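Long-range contact in nucleoside permease NupG (Escherichia coli K-12, PDB 7DLA), which carries purine and pyrimidine nucleosides across the inner membrane by symport with protons, driven by the proton motive force: residues Q6-W18 with Y106-R120. The protein carries 1 engineered substitution. Numbering follows the deposited sequence.
Sequences QLKILSFLQFCLW and YMPTLGLINTISYYR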
# COMPACT_ATOMS: atom_id res chain seq x y z
N GLN A 6 -21.01 6.32 11.61
CA GLN A 6 -21.14 5.40 10.49
C GLN A 6 -19.90 5.44 9.63
O GLN A 6 -19.27 4.41 9.37
CB GLN A 6 -22.37 5.74 9.65
CG GLN A 6 -22.93 4.56 8.88
CD GLN A 6 -24.07 4.96 7.95
OE1 GLN A 6 -24.08 6.08 7.42
NE2 GLN A 6 -25.01 4.04 7.72
N LEU A 7 -19.52 6.65 9.20
CA LEU A 7 -18.37 6.78 8.32
C LEU A 7 -17.10 6.24 8.98
O LEU A 7 -16.28 5.60 8.33
CB LEU A 7 -18.21 8.23 7.91
CG LEU A 7 -19.20 8.62 6.82
CD1 LEU A 7 -18.68 9.82 6.04
CD2 LEU A 7 -19.53 7.44 5.91
N LYS A 8 -16.95 6.48 10.30
CA LYS A 8 -15.78 6.04 11.04
C LYS A 8 -15.71 4.51 11.15
O LYS A 8 -14.62 3.92 11.08
CB LYS A 8 -15.79 6.67 12.43
CG LYS A 8 -15.59 8.13 12.39
CD LYS A 8 -15.01 8.63 13.69
CE LYS A 8 -15.46 10.05 14.00
NZ LYS A 8 -14.53 10.76 14.94
N ILE A 9 -16.86 3.85 11.34
CA ILE A 9 -16.89 2.39 11.33
C ILE A 9 -16.53 1.87 9.96
O ILE A 9 -15.79 0.89 9.85
CB ILE A 9 -18.26 1.88 11.79
CG1 ILE A 9 -18.52 2.37 13.21
CG2 ILE A 9 -18.32 0.37 11.72
CD1 ILE A 9 -19.92 2.35 13.57
N LEU A 10 -17.05 2.51 8.90
CA LEU A 10 -16.70 2.11 7.55
C LEU A 10 -15.20 2.23 7.30
O LEU A 10 -14.59 1.33 6.71
CB LEU A 10 -17.47 2.94 6.55
CG LEU A 10 -17.99 2.05 5.43
CD1 LEU A 10 -18.88 0.98 5.99
CD2 LEU A 10 -18.73 2.89 4.42
N SER A 11 -14.59 3.35 7.72
CA SER A 11 -13.14 3.52 7.58
C SER A 11 -12.41 2.43 8.34
O SER A 11 -11.58 1.70 7.76
CB SER A 11 -12.74 4.92 8.09
OG SER A 11 -11.61 5.42 7.41
N PHE A 12 -12.72 2.29 9.64
CA PHE A 12 -12.13 1.25 10.47
C PHE A 12 -12.14 -0.08 9.75
O PHE A 12 -11.09 -0.69 9.55
CB PHE A 12 -12.90 1.10 11.78
CG PHE A 12 -12.19 0.22 12.77
CD1 PHE A 12 -11.19 0.73 13.58
CD2 PHE A 12 -12.55 -1.10 12.93
CE1 PHE A 12 -10.53 -0.07 14.49
CE2 PHE A 12 -11.87 -1.91 13.82
CZ PHE A 12 -10.86 -1.38 14.61
N LEU A 13 -13.34 -0.55 9.38
CA LEU A 13 -13.50 -1.89 8.81
C LEU A 13 -12.76 -2.03 7.49
O LEU A 13 -12.06 -3.03 7.26
CB LEU A 13 -14.98 -2.21 8.62
CG LEU A 13 -15.78 -2.42 9.89
CD1 LEU A 13 -17.15 -2.87 9.51
CD2 LEU A 13 -15.07 -3.49 10.67
N GLN A 14 -12.96 -1.05 6.60
CA GLN A 14 -12.34 -1.00 5.28
C GLN A 14 -10.87 -1.33 5.39
O GLN A 14 -10.30 -2.05 4.56
CB GLN A 14 -12.50 0.39 4.67
CG GLN A 14 -11.59 0.60 3.48
CD GLN A 14 -12.13 -0.03 2.21
OE1 GLN A 14 -13.34 -0.18 2.06
NE2 GLN A 14 -11.24 -0.44 1.33
N PHE A 15 -10.24 -0.82 6.44
CA PHE A 15 -8.81 -1.05 6.55
C PHE A 15 -8.43 -2.15 7.52
O PHE A 15 -7.37 -2.76 7.36
CB PHE A 15 -8.13 0.25 6.93
CG PHE A 15 -8.14 1.22 5.84
CD1 PHE A 15 -7.49 0.94 4.65
CD2 PHE A 15 -8.87 2.39 5.94
CE1 PHE A 15 -7.51 1.84 3.61
CE2 PHE A 15 -8.89 3.30 4.92
CZ PHE A 15 -8.22 3.03 3.75
N CYS A 16 -9.26 -2.41 8.52
CA CYS A 16 -9.00 -3.52 9.42
C CYS A 16 -8.90 -4.81 8.63
O CYS A 16 -7.94 -5.56 8.78
CB CYS A 16 -10.11 -3.61 10.45
SG CYS A 16 -9.58 -4.44 11.91
N LEU A 17 -9.87 -5.04 7.73
CA LEU A 17 -9.86 -6.29 6.96
C LEU A 17 -8.58 -6.42 6.15
O LEU A 17 -8.06 -7.52 6.00
CB LEU A 17 -11.07 -6.40 6.04
CG LEU A 17 -11.22 -5.60 4.75
CD1 LEU A 17 -10.58 -6.25 3.51
CD2 LEU A 17 -12.68 -5.34 4.49
N TRP A 18 -8.08 -5.31 5.60
CA TRP A 18 -6.83 -5.38 4.85
C TRP A 18 -5.62 -5.63 5.76
O TRP A 18 -4.79 -6.50 5.46
CB TRP A 18 -6.64 -4.09 4.05
CG TRP A 18 -5.94 -4.28 2.70
CD1 TRP A 18 -5.95 -5.41 1.92
CD2 TRP A 18 -5.22 -3.29 1.96
NE1 TRP A 18 -5.23 -5.19 0.76
CE2 TRP A 18 -4.78 -3.90 0.76
CE3 TRP A 18 -4.89 -1.95 2.20
CZ2 TRP A 18 -4.03 -3.21 -0.20
CZ3 TRP A 18 -4.14 -1.28 1.26
CH2 TRP A 18 -3.72 -1.91 0.07
N TYR A 106 -10.90 -5.63 -4.21
CA TYR A 106 -10.60 -4.76 -3.09
C TYR A 106 -10.05 -3.41 -3.51
O TYR A 106 -10.40 -2.40 -2.89
CB TYR A 106 -9.61 -5.43 -2.15
CG TYR A 106 -9.32 -4.57 -0.96
CD1 TYR A 106 -8.32 -3.61 -0.97
CD2 TYR A 106 -10.15 -4.62 0.14
CE1 TYR A 106 -8.09 -2.81 0.12
CE2 TYR A 106 -9.94 -3.81 1.23
CZ TYR A 106 -8.92 -2.92 1.22
OH TYR A 106 -8.76 -2.15 2.34
N MET A 107 -9.15 -3.38 -4.47
CA MET A 107 -8.54 -2.15 -4.96
C MET A 107 -9.56 -1.07 -5.30
O MET A 107 -9.39 0.07 -4.84
CB MET A 107 -7.67 -2.50 -6.17
CG MET A 107 -6.35 -3.15 -5.84
SD MET A 107 -5.77 -3.05 -4.14
CE MET A 107 -5.50 -1.32 -3.86
N PRO A 108 -10.62 -1.34 -6.06
CA PRO A 108 -11.59 -0.28 -6.35
C PRO A 108 -12.26 0.30 -5.11
O PRO A 108 -12.66 1.48 -5.12
CB PRO A 108 -12.58 -1.00 -7.27
CG PRO A 108 -11.75 -2.05 -7.94
CD PRO A 108 -10.97 -2.57 -6.80
N THR A 109 -12.41 -0.49 -4.04
CA THR A 109 -13.14 0.01 -2.87
C THR A 109 -12.41 1.19 -2.25
O THR A 109 -13.05 2.02 -1.59
CB THR A 109 -13.38 -1.12 -1.83
OG1 THR A 109 -12.15 -1.58 -1.25
CG2 THR A 109 -14.07 -2.29 -2.48
N LEU A 110 -11.11 1.30 -2.50
CA LEU A 110 -10.30 2.37 -1.94
C LEU A 110 -10.79 3.76 -2.36
O LEU A 110 -10.71 4.71 -1.57
CB LEU A 110 -8.85 2.15 -2.35
CG LEU A 110 -7.90 1.68 -1.24
CD1 LEU A 110 -8.44 0.46 -0.51
CD2 LEU A 110 -6.56 1.34 -1.86
N GLY A 111 -11.33 3.89 -3.57
CA GLY A 111 -11.97 5.12 -3.97
C GLY A 111 -13.46 5.10 -3.76
O GLY A 111 -14.09 6.16 -3.65
N LEU A 112 -14.05 3.90 -3.71
CA LEU A 112 -15.50 3.82 -3.56
C LEU A 112 -15.94 4.31 -2.18
O LEU A 112 -16.97 5.00 -2.05
CB LEU A 112 -15.95 2.40 -3.83
CG LEU A 112 -16.18 2.27 -5.33
CD1 LEU A 112 -16.30 0.82 -5.75
CD2 LEU A 112 -17.41 3.06 -5.73
N ILE A 113 -15.15 4.01 -1.14
CA ILE A 113 -15.48 4.49 0.20
C ILE A 113 -15.38 6.01 0.26
O ILE A 113 -16.16 6.67 0.95
CB ILE A 113 -14.58 3.83 1.27
CG1 ILE A 113 -14.93 4.34 2.68
CG2 ILE A 113 -13.12 4.16 1.02
CD1 ILE A 113 -14.01 3.80 3.80
N ASN A 114 -14.41 6.59 -0.48
CA ASN A 114 -14.30 8.04 -0.54
C ASN A 114 -15.46 8.66 -1.28
O ASN A 114 -16.05 9.64 -0.81
CB ASN A 114 -12.96 8.45 -1.17
CG ASN A 114 -11.82 8.37 -0.18
OD1 ASN A 114 -12.04 8.11 1.00
ND2 ASN A 114 -10.62 8.66 -0.63
N THR A 115 -15.82 8.13 -2.45
CA THR A 115 -17.03 8.59 -3.11
C THR A 115 -18.18 8.67 -2.10
O THR A 115 -18.84 9.71 -1.93
CB THR A 115 -17.38 7.67 -4.29
OG1 THR A 115 -16.40 7.78 -5.34
CG2 THR A 115 -18.74 8.04 -4.86
N ILE A 116 -18.33 7.59 -1.31
CA ILE A 116 -19.45 7.46 -0.38
C ILE A 116 -19.33 8.44 0.79
O ILE A 116 -20.29 9.12 1.16
CB ILE A 116 -19.53 6.01 0.12
CG1 ILE A 116 -20.20 5.14 -0.95
CG2 ILE A 116 -20.28 5.97 1.42
CD1 ILE A 116 -19.97 3.65 -0.80
N SER A 117 -18.14 8.52 1.39
CA SER A 117 -17.96 9.39 2.55
C SER A 117 -18.03 10.85 2.14
O SER A 117 -18.56 11.69 2.88
CB SER A 117 -16.62 9.08 3.23
OG SER A 117 -16.36 7.70 3.31
N TYR A 118 -17.53 11.17 0.96
CA TYR A 118 -17.62 12.54 0.48
C TYR A 118 -19.07 12.95 0.38
O TYR A 118 -19.49 13.89 1.05
CB TYR A 118 -16.94 12.67 -0.87
CG TYR A 118 -15.46 12.63 -0.75
CD1 TYR A 118 -14.85 12.17 0.42
CD2 TYR A 118 -14.66 13.06 -1.76
CE1 TYR A 118 -13.49 12.10 0.53
CE2 TYR A 118 -13.29 13.03 -1.65
CZ TYR A 118 -12.71 12.54 -0.52
OH TYR A 118 -11.34 12.55 -0.44
N TYR A 119 -19.86 12.26 -0.43
CA TYR A 119 -21.29 12.62 -0.62
C TYR A 119 -22.02 12.66 0.71
O TYR A 119 -22.87 13.51 0.90
CB TYR A 119 -21.96 11.56 -1.49
CG TYR A 119 -23.45 11.68 -1.63
CD1 TYR A 119 -24.01 12.52 -2.57
CD2 TYR A 119 -24.31 10.93 -0.86
CE1 TYR A 119 -25.38 12.63 -2.72
CE2 TYR A 119 -25.68 11.01 -1.00
CZ TYR A 119 -26.22 11.87 -1.93
OH TYR A 119 -27.57 11.99 -2.09
N ARG A 120 -21.71 11.73 1.60
CA ARG A 120 -22.39 11.64 2.91
C ARG A 120 -22.22 12.93 3.69
O ARG A 120 -23.18 13.37 4.29
CB ARG A 120 -21.73 10.54 3.74
CG ARG A 120 -22.49 9.22 3.71
CD ARG A 120 -23.95 9.42 4.02
NE ARG A 120 -24.17 9.47 5.45
CZ ARG A 120 -25.33 9.23 6.01
NH1 ARG A 120 -26.37 8.93 5.26
NH2 ARG A 120 -25.45 9.30 7.32
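Tyr106 sets its CG anti to the backbone N (chi1 -178°), which sends the phenol across to helix 3-19, while Gln14, bent at chi2 (80°), turns its amide toward Thr109. These residues belong to antiparallel transmembrane helices in the N-terminal half of this major facilitator superfamily transporter, with segment axes approaching to 10.9 Å. Tyr106 OH donates to the backbone Gln14 O at 2.7 Å, tilted from the carbonyl plane. One face of the phenol stacks on the five-membered ring of Trp18, centroids 4.0 Å apart, and Leu17 CD1 comes obliquely to Tyr106 CE2 (3.4 Å). A leucine in place of Tyr106 would probably leave Gln14 O without this donor and the Trp18 indole without its stacking partner. The Gln14 side chain is a knob among Tyr106, Thr109, Leu110 and Ile113, its CB against Ile113 CD1 and its OE1 hydrogen-bonded to His76 and Tyr72 of helix 68-86. Further along, Leu7 CD1 packs on Ser117 CB (3.6 Å), before Gln6 OE1 lies over one face of the Arg120 guanidinium. Gln14 NE2 donates almost straight, in its amide plane, to Thr109 OG1 at 3.0 Å, and that hydroxyl donates in turn to Tyr106 O.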